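Local atomic coordinates of purine nucleoside phosphorylase (Schistosoma mansoni, PDB entry 6B4T), a protein that catalyses the reversible phosphorolysis of purine nucleosides, probably inosine and guanosine, to the free base and ribose 1-phosphate. Residues N117-I122 with S241-N246. Numbering follows the deposited sequence.
Sequences NLAGGI and SLIANN. With CQJ (4-methylpyridin-2-ol), chain I; DMS (dimethyl sulfoxide), chain H.
S241 donates its hydroxyl proton to the side-chain oxygen of N117, with OG 2.6 Å from OD1 and lying in the carbonyl plane on a lone pair (C=O...O angle 117°). The N117 side chain turns between its own backbone N and carbonyl carbon (chi1 64°), bringing OD1 to the S241 hydroxyl, while its ND2 bonds to OG1 of T223; the amide is thus gripped at both ends. Next to this pair the backbones join as parallel strands: L242 N gives a nearly straight bond to N117 O (2.8 Å, 175°), L242 O accepts from A119 N, and A119 O accepts from A244 N. L118 N instead donates to the oxygen of a dimethyl sulfoxide, probably from the crystallisation liquor, at 2.6 Å; that oxygen also takes S35 N. A beta bulge follows. The register slips by one residue between the A119–I243 and G121–N246 pairs, so that G121 N reaches N245 O at 2.8 Å.

Packing differs on the two faces. On one, L118 and L242 run side by side, pointing the same way, their CD2 atoms 3.6 Å apart. On the other, the methyl of A119 sits beside S241, and CG2 of I243 lies 3.9 Å from G121 N, against the backbone.

The bulge region also borders the bound 4-methylpyridin-2-ol: its C2 lies 3.1 Å from N245 OD1 and 3.3 Å from G120 N, so the ring lies close against G120, and its methyl carbon meets the CB of A244. N245 holds its amide through ND2, bonded to D250 and S247. Strand ends thus form one wall of a ligand pocket, consistent with the nucleoside site of this phosphorylase family, and the buried side-chain oxygen of N245 lies beside the ligand with no hydrogen-bond partner in the model.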
# COMPACT_ATOMS: atom_id res chain seq x y z
N ASN A 117 -1.62 3.68 -22.71
CA ASN A 117 -0.88 4.42 -21.70
C ASN A 117 0.58 4.58 -22.14
O ASN A 117 1.05 3.91 -23.07
CB ASN A 117 -0.96 3.73 -20.30
CG ASN A 117 -0.30 2.35 -20.27
OD1 ASN A 117 0.88 2.21 -20.51
ND2 ASN A 117 -1.07 1.33 -19.87
N LEU A 118 1.28 5.50 -21.45
CA LEU A 118 2.73 5.66 -21.53
C LEU A 118 3.35 5.03 -20.29
O LEU A 118 2.85 5.20 -19.17
CB LEU A 118 3.11 7.14 -21.63
CG LEU A 118 2.81 7.88 -22.93
CD1 LEU A 118 2.63 9.34 -22.58
CD2 LEU A 118 3.97 7.70 -23.90
N ALA A 119 4.43 4.25 -20.48
CA ALA A 119 4.99 3.45 -19.40
C ALA A 119 6.52 3.36 -19.51
O ALA A 119 7.11 3.69 -20.54
CB ALA A 119 4.40 2.03 -19.42
N GLY A 120 7.14 2.87 -18.44
CA GLY A 120 8.58 2.60 -18.42
C GLY A 120 8.88 1.13 -18.66
O GLY A 120 8.17 0.24 -18.18
N GLY A 121 9.95 0.88 -19.43
CA GLY A 121 10.39 -0.48 -19.72
C GLY A 121 11.28 -1.07 -18.62
O GLY A 121 12.18 -0.40 -18.12
N ILE A 122 10.99 -2.31 -18.24
CA ILE A 122 11.79 -3.08 -17.29
C ILE A 122 12.52 -4.25 -17.99
O ILE A 122 13.74 -4.38 -17.88
CB ILE A 122 10.93 -3.59 -16.10
CG1 ILE A 122 10.27 -2.43 -15.32
CG2 ILE A 122 11.76 -4.50 -15.18
CD1 ILE A 122 11.24 -1.49 -14.59
N SER A 241 0.66 -0.49 -23.84
CA SER A 241 1.60 0.52 -23.35
C SER A 241 2.55 0.96 -24.48
O SER A 241 3.03 0.13 -25.26
CB SER A 241 2.45 -0.03 -22.19
OG SER A 241 1.71 -0.22 -21.02
N LEU A 242 2.81 2.27 -24.55
CA LEU A 242 3.91 2.84 -25.33
C LEU A 242 5.09 3.09 -24.39
O LEU A 242 4.95 3.77 -23.37
CB LEU A 242 3.49 4.13 -26.04
CG LEU A 242 4.62 4.95 -26.66
CD1 LEU A 242 5.36 4.18 -27.76
CD2 LEU A 242 4.04 6.25 -27.23
N ILE A 243 6.25 2.51 -24.72
CA ILE A 243 7.42 2.55 -23.85
C ILE A 243 8.20 3.82 -24.11
O ILE A 243 8.64 4.06 -25.23
CB ILE A 243 8.30 1.31 -24.08
CG1 ILE A 243 7.50 0.03 -23.83
CG2 ILE A 243 9.58 1.35 -23.25
CD1 ILE A 243 6.92 -0.10 -22.43
N ALA A 244 8.44 4.62 -23.05
CA ALA A 244 9.16 5.87 -23.20
C ALA A 244 10.67 5.73 -22.99
O ALA A 244 11.43 6.53 -23.53
CB ALA A 244 8.62 6.91 -22.22
N ASN A 245 11.10 4.72 -22.24
CA ASN A 245 12.49 4.56 -21.82
C ASN A 245 12.64 3.15 -21.27
O ASN A 245 11.64 2.49 -20.97
CB ASN A 245 12.85 5.58 -20.75
CG ASN A 245 12.18 5.25 -19.42
OD1 ASN A 245 10.95 5.17 -19.36
ND2 ASN A 245 12.98 4.99 -18.39
N ASN A 246 13.90 2.70 -21.08
CA ASN A 246 14.16 1.47 -20.33
C ASN A 246 14.80 1.86 -19.00
O ASN A 246 15.95 2.33 -18.97
CB ASN A 246 15.03 0.49 -21.11
CG ASN A 246 15.14 -0.84 -20.41
OD1 ASN A 246 15.73 -0.91 -19.34
ND2 ASN A 246 14.51 -1.88 -20.96
C4 CQJ I . 6.19 5.83 -15.96
C5 CQJ I . 5.98 6.49 -17.10
C3 CQJ I . 8.49 5.73 -16.69
C2 CQJ I . 8.19 5.99 -18.16
C1 CQJ I . 7.04 6.62 -18.11
O CQJ I . 5.29 5.64 -14.96
N CQJ I . 7.58 5.41 -15.83
C CQJ I . 6.37 7.13 -19.39
S DMS H . -0.66 7.72 -19.22
O DMS H . -0.43 7.26 -20.60
C1 DMS H . -2.18 8.73 -19.23
C2 DMS H . -0.86 6.38 -18.05